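Local coordinates for protein Myo-inositol 2-dehydrogenase (Lactobacillus plantarum WCFS1, PDB 3CEA) that probably catalyses the NAD-dependent oxidation of myo-inositol at its 2-hydroxyl, using a Rossmann-fold domain to hold the dinucleotide cofactor, at residues 87-90 with 91-95; 301-304 with 305-309. All coordinates share one frame; numbering follows the deposited sequence.

Interaction 1 (87-90 with 91-95); sequences MTIY and AMNAG. With NAD (nicotinamide-adenine-dinucleotide), chain E.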
loop_
_atom_site.group_PDB
_atom_site.type_symbol
_atom_site.label_atom_id
_atom_site.label_comp_id
_atom_site.label_asym_id
_atom_site.label_seq_id
_atom_site.Cartn_x
_atom_site.Cartn_y
_atom_site.Cartn_z
HETATM N N MSE A 87 39.233 15.151 -18.579
HETATM C CA MSE A 87 39.749 14.731 -17.277
HETATM C C MSE A 87 40.136 13.260 -17.286
HETATM O O MSE A 87 41.158 12.883 -16.711
HETATM C CB MSE A 87 38.735 15.004 -16.165
HETATM C CG MSE A 87 38.663 16.459 -15.753
HETATM SE SE MSE A 87 37.219 16.814 -14.510
HETATM C CE MSE A 87 37.542 18.719 -14.233
ATOM N N THR A 88 39.316 12.440 -17.943
ATOM C CA THR A 88 39.582 11.009 -18.073
ATOM C C THR A 88 40.855 10.759 -18.880
ATOM O O THR A 88 41.724 10.008 -18.444
ATOM C CB THR A 88 38.383 10.257 -18.692
ATOM O OG1 THR A 88 37.219 10.486 -17.890
ATOM C CG2 THR A 88 38.647 8.758 -18.757
ATOM N N ILE A 89 40.968 11.409 -20.037
ATOM C CA ILE A 89 42.150 11.279 -20.897
ATOM C C ILE A 89 43.436 11.652 -20.147
ATOM O O ILE A 89 44.410 10.896 -20.165
ATOM C CB ILE A 89 42.005 12.103 -22.211
ATOM C CG1 ILE A 89 40.918 11.496 -23.107
ATOM C CG2 ILE A 89 43.334 12.168 -22.971
ATOM C CD1 ILE A 89 40.363 12.446 -24.160
ATOM N N TYR A 90 43.423 12.801 -19.472
ATOM C CA TYR A 90 44.595 13.271 -18.731
ATOM C C TYR A 90 45.006 12.305 -17.617
ATOM O O TYR A 90 46.192 12.025 -17.439
ATOM C CB TYR A 90 44.352 14.673 -18.165
ATOM C CG TYR A 90 45.623 15.428 -17.847
ATOM C CD1 TYR A 90 46.347 16.065 -18.856
ATOM C CD2 TYR A 90 46.104 15.507 -16.540
ATOM C CE1 TYR A 90 47.520 16.760 -18.572
ATOM C CE2 TYR A 90 47.277 16.201 -16.243
ATOM C CZ TYR A 90 47.979 16.825 -17.265
ATOM O OH TYR A 90 49.136 17.513 -16.986
ATOM N N ALA A 91 44.016 11.794 -16.886
ATOM C CA ALA A 91 44.243 10.866 -15.778
ATOM C C ALA A 91 44.672 9.476 -16.250
ATOM O O ALA A 91 45.533 8.853 -15.627
ATOM C CB ALA A 91 43.001 10.775 -14.893
HETATM N N MSE A 92 44.067 8.997 -17.339
HETATM C CA MSE A 92 44.460 7.726 -17.959
HETATM C C MSE A 92 45.919 7.771 -18.426
HETATM O O MSE A 92 46.673 6.820 -18.214
HETATM C CB MSE A 92 43.549 7.376 -19.144
HETATM C CG MSE A 92 42.097 7.037 -18.797
HETATM SE SE MSE A 92 41.797 5.322 -17.902
HETATM C CE MSE A 92 42.709 4.166 -19.084
ATOM N N ASN A 93 46.303 8.885 -19.051
ATOM C CA ASN A 93 47.668 9.088 -19.542
ATOM C C ASN A 93 48.715 9.177 -18.434
ATOM O O ASN A 93 49.901 8.937 -18.672
ATOM C CB ASN A 93 47.744 10.338 -20.426
ATOM C CG ASN A 93 47.162 10.118 -21.809
ATOM O OD1 ASN A 93 47.209 9.013 -22.351
ATOM N ND2 ASN A 93 46.618 11.178 -22.393
ATOM N N ALA A 94 48.270 9.529 -17.230
ATOM C CA ALA A 94 49.153 9.624 -16.075
ATOM C C ALA A 94 49.221 8.309 -15.296
ATOM O O ALA A 94 49.792 8.257 -14.204
ATOM C CB ALA A 94 48.714 10.763 -15.171
ATOM N N GLY A 95 48.636 7.254 -15.860
ATOM C CA GLY A 95 48.710 5.911 -15.276
ATOM C C GLY A 95 47.670 5.609 -14.214
ATOM O O GLY A 95 47.671 4.524 -13.625
HETATM P PA NAD E . 27.557 20.014 -9.088
HETATM O O1A NAD E . 26.681 19.982 -7.895
HETATM O O2A NAD E . 27.363 21.249 -9.880
HETATM O O5B NAD E . 29.088 19.841 -8.622
HETATM C C5B NAD E . 30.151 20.052 -9.530
HETATM C C4B NAD E . 31.467 20.171 -8.765
HETATM O O4B NAD E . 32.570 20.082 -9.652
HETATM C C3B NAD E . 31.589 21.498 -8.035
HETATM O O3B NAD E . 32.025 21.228 -6.727
HETATM C C2B NAD E . 32.647 22.270 -8.800
HETATM O O2B NAD E . 33.456 23.059 -7.955
HETATM C C1B NAD E . 33.455 21.173 -9.473
HETATM N N9A NAD E . 34.004 21.616 -10.768
HETATM C C8A NAD E . 33.311 22.177 -11.813
HETATM N N7A NAD E . 34.175 22.437 -12.821
HETATM C C5A NAD E . 35.411 22.054 -12.432
HETATM C C6A NAD E . 36.646 22.099 -13.070
HETATM N N6A NAD E . 36.701 22.356 -14.372
HETATM N N1A NAD E . 37.767 21.623 -12.412
HETATM C C2A NAD E . 37.661 21.109 -11.129
HETATM N N3A NAD E . 36.429 21.069 -10.501
HETATM C C4A NAD E . 35.321 21.534 -11.142
HETATM O O3 NAD E . 27.286 18.726 -10.017
HETATM P PN NAD E . 26.832 17.308 -9.398
HETATM O O1N NAD E . 27.601 17.047 -8.157
HETATM O O2N NAD E . 25.356 17.291 -9.387
HETATM O O5D NAD E . 27.276 16.234 -10.508
HETATM C C5D NAD E . 28.557 16.204 -11.092
HETATM C C4D NAD E . 28.590 15.045 -12.083
HETATM O O4D NAD E . 27.964 13.904 -11.520
HETATM C C3D NAD E . 27.857 15.380 -13.374
HETATM O O3D NAD E . 28.683 15.053 -14.467
HETATM C C2D NAD E . 26.619 14.506 -13.352
HETATM O O2D NAD E . 26.306 14.001 -14.627
HETATM C C1D NAD E . 26.973 13.383 -12.387
HETATM N N1N NAD E . 25.793 12.918 -11.630
HETATM C C2N NAD E . 25.513 11.574 -11.601
HETATM C C3N NAD E . 24.403 11.096 -10.898
HETATM C C7N NAD E . 24.183 9.622 -10.713
HETATM O O7N NAD E . 22.883 9.173 -10.406
HETATM N N7N NAD E . 25.206 8.771 -10.840
HETATM C C4N NAD E . 23.580 11.996 -10.225
HETATM C C5N NAD E . 23.870 13.359 -10.260
HETATM C C6N NAD E . 24.984 13.808 -10.968
#

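Interaction 2 (301-304 with 305-309); sequences EVQD and FVNNV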
loop_
_atom_site.group_PDB
_atom_site.type_symbol
_atom_site.label_atom_id
_atom_site.label_comp_id
_atom_site.label_asym_id
_atom_site.label_seq_id
_atom_site.Cartn_x
_atom_site.Cartn_y
_atom_site.Cartn_z
ATOM N N GLU A 301 28.970 0.500 -5.335
ATOM C CA GLU A 301 29.633 0.638 -6.642
ATOM C C GLU A 301 31.068 1.144 -6.525
ATOM O O GLU A 301 31.951 0.688 -7.257
ATOM C CB GLU A 301 28.832 1.533 -7.599
ATOM C CG GLU A 301 28.867 3.019 -7.278
ATOM C CD GLU A 301 28.457 3.894 -8.444
ATOM O OE1 GLU A 301 28.350 3.385 -9.581
ATOM O OE2 GLU A 301 28.250 5.103 -8.217
ATOM N N VAL A 302 31.290 2.091 -5.614
ATOM C CA VAL A 302 32.621 2.646 -5.378
ATOM C C VAL A 302 33.515 1.591 -4.730
ATOM O O VAL A 302 34.694 1.477 -5.068
ATOM C CB VAL A 302 32.562 3.953 -4.543
ATOM C CG1 VAL A 302 33.947 4.361 -4.052
ATOM C CG2 VAL A 302 31.950 5.074 -5.370
ATOM N N GLN A 303 32.936 0.812 -3.816
ATOM C CA GLN A 303 33.629 -0.321 -3.212
ATOM C C GLN A 303 34.010 -1.352 -4.276
ATOM O O GLN A 303 35.112 -1.901 -4.242
ATOM C CB GLN A 303 32.770 -0.970 -2.122
ATOM C CG GLN A 303 33.480 -2.074 -1.334
ATOM C CD GLN A 303 34.577 -1.537 -0.433
ATOM O OE1 GLN A 303 34.306 -0.837 0.544
ATOM N NE2 GLN A 303 35.823 -1.866 -0.757
ATOM N N ASP A 304 33.097 -1.602 -5.214
ATOM C CA ASP A 304 33.349 -2.526 -6.319
ATOM C C ASP A 304 34.511 -2.044 -7.188
ATOM O O ASP A 304 35.354 -2.845 -7.601
ATOM C CB ASP A 304 32.086 -2.726 -7.165
ATOM C CG ASP A 304 32.277 -3.751 -8.278
ATOM O OD1 ASP A 304 32.708 -4.891 -7.988
ATOM O OD2 ASP A 304 31.986 -3.415 -9.447
ATOM N N PHE A 305 34.551 -0.736 -7.450
ATOM C CA PHE A 305 35.646 -0.114 -8.195
ATOM C C PHE A 305 36.985 -0.287 -7.482
ATOM O O PHE A 305 37.980 -0.656 -8.106
ATOM C CB PHE A 305 35.360 1.376 -8.438
ATOM C CG PHE A 305 36.545 2.152 -8.950
ATOM C CD1 PHE A 305 36.915 2.081 -10.288
ATOM C CD2 PHE A 305 37.287 2.960 -8.092
ATOM C CE1 PHE A 305 38.008 2.799 -10.766
ATOM C CE2 PHE A 305 38.382 3.682 -8.558
ATOM C CZ PHE A 305 38.744 3.602 -9.899
ATOM N N VAL A 306 36.999 -0.008 -6.179
ATOM C CA VAL A 306 38.200 -0.150 -5.354
ATOM C C VAL A 306 38.695 -1.598 -5.371
ATOM O O VAL A 306 39.890 -1.845 -5.555
ATOM C CB VAL A 306 37.963 0.363 -3.905
ATOM C CG1 VAL A 306 39.102 -0.047 -2.976
ATOM C CG2 VAL A 306 37.804 1.877 -3.900
ATOM N N ASN A 307 37.769 -2.544 -5.198
ATOM C CA ASN A 307 38.073 -3.971 -5.309
ATOM C C ASN A 307 38.609 -4.326 -6.695
ATOM O O ASN A 307 39.560 -5.100 -6.820
ATOM C CB ASN A 307 36.833 -4.821 -5.004
ATOM C CG ASN A 307 36.339 -4.661 -3.571
ATOM O OD1 ASN A 307 37.123 -4.429 -2.647
ATOM N ND2 ASN A 307 35.028 -4.793 -3.383
ATOM N N ASN A 308 37.993 -3.748 -7.726
ATOM C CA ASN A 308 38.399 -3.971 -9.112
ATOM C C ASN A 308 39.833 -3.536 -9.392
ATOM O O ASN A 308 40.571 -4.244 -10.077
ATOM C CB ASN A 308 37.429 -3.286 -10.084
ATOM C CG ASN A 308 36.135 -4.064 -10.273
ATOM O OD1 ASN A 308 35.988 -5.185 -9.784
ATOM N ND2 ASN A 308 35.186 -3.465 -10.986
ATOM N N VAL A 309 40.221 -2.378 -8.856
ATOM C CA VAL A 309 41.596 -1.884 -8.984
ATOM C C VAL A 309 42.583 -2.827 -8.281
ATOM O O VAL A 309 43.632 -3.160 -8.837
ATOM C CB VAL A 309 41.752 -0.431 -8.446
ATOM C CG1 VAL A 309 43.201 0.039 -8.557
ATOM C CG2 VAL A 309 40.836 0.530 -9.196
#

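Interaction 1 (87-90 with 91-95)
T88 and M92 run alongside each other one helical turn apart, a simple illustration of how i to i+4 spacing brings side chains together along a helix. The selenomethionine M92 can be followed outward from its backbone. Its CB lies 3.3 Å from T88 O, the carbonyl that also receives the M92 amide, and CG comes closer still, 3.0 Å from T88 O, while meeting T88 CG2 at 3.9 Å. Beyond CG the chain bends twice, and SE and CE lead away from the preceding turn; this side chain packs against V98 of the neighbouring strand and V117 of helix 108-119. With T88 OG1 beside the backbone N (chi1 -57°), CG2 is anti to that N and turns to M92, while OG1 bonds to H84 O.

I89 and N93 repeat the pairing: I89 CG2 touches N93 ND2 at 3.5 Å. The Y90 side chain packs on K64 and I67 of helix 63-67, and its OH is hydrogen-bonded to D68 OD2, just beyond that helix. The selenomethionine M87, extended beyond CG, carries CE to 3.4 Å from NAD N1A, so a nonpolar methyl borders the adenine ring.

Beneath these pairs run the helical bonds, of which M92 N to T88 O (2.8 Å) is nearly linear at the carbonyl. The last, A94 N to Y90 O, is weak at 3.3 Å. There the helix ends: G95, with phi at 85°, bonds through its N to M92 O at 3.1 Å, and the next amide turns back to A91 O. This is a Schellman motif, here closing the helix of the beta-alpha-beta unit 74-77, 84-93, 97-100 of a Rossmann fold, in which M87 brings its methyl to the adenine.

Interaction 2 (301-304 with 305-309)
E301, V302, Q303 and D304 each offer a carbonyl to the amide four residues on, at F305, V306, N307 and N308, in the regular hydrogen-bonding pattern of an alpha helix. The shortest of these bonds is N308 N to D304 O, 2.8 Å.

Two polar pairs ride on this backbone. Q303 bends at its second torsion (chi2 70°), which swings NE2 to N307 OD1 in a weak hydrogen bond of 3.4 Å; the two amide planes are only 28° apart. N307 ND2 sits 3.0 Å from Q303 O, but at an angle too poor for a bond, and it also lies beside Q303 CG. Q303 OE1 is taken by the amide of Q32. Replacing N307, an alanine here would probably remove the weak bond from Q303 NE2 and the amide that lies beside it, opening a gap next to Q303 CG. D304 and N308 behave differently: their flat groups lie across each other, with D304 OD2 and N308 ND2 3.6 Å apart. These two atoms have their hydrogen bonds outside the pair, D304 OD2 with Y134 OH and N308 ND2 with Q127 OE1.

V302, F305 and V306 pack inward. F305 has CB 3.4 Å from V302 O, which also lies at the edge of its ring, while V309 CG2 lies over one face, offset toward the rim. The ring meets F76 of strand 74-77 and F99 of strand 97-100, the latter edge-to-face. V306 places CG2 3.3 Å from V302 O.

E301 comes near the cofactor, its side chain about 5 Å from NAD. Helix 295-311 thus lies against the parallel sheet and helix 20-29 of the Rossmann domain, a late segment of the chain that returns to cover the NAD-binding fold.

Overall arrangement
From the N terminus, the chain first lays down strands and helices of the parallel NAD-binding sheet, and interaction 1 falls within helix 84-93, the crossover between strands 74-77 and 97-100. Interaction 2 comes some two hundred residues later, in helix 295-311, after most strands of the mixed sheet. The two follow in series, neither nesting nor crossing, and neither closes a long loop, since each joins consecutive turns of one helix. The centres of interactions 1 and 2 are 18 Å apart, and the nearest atoms of interactions 1 and 2 are about 8 Å apart, without touching. What unites them is the parallel sheet and the cofactor: M87 borders the adenine, whereas 301-309 packs beside strands 97-100 and 126-127.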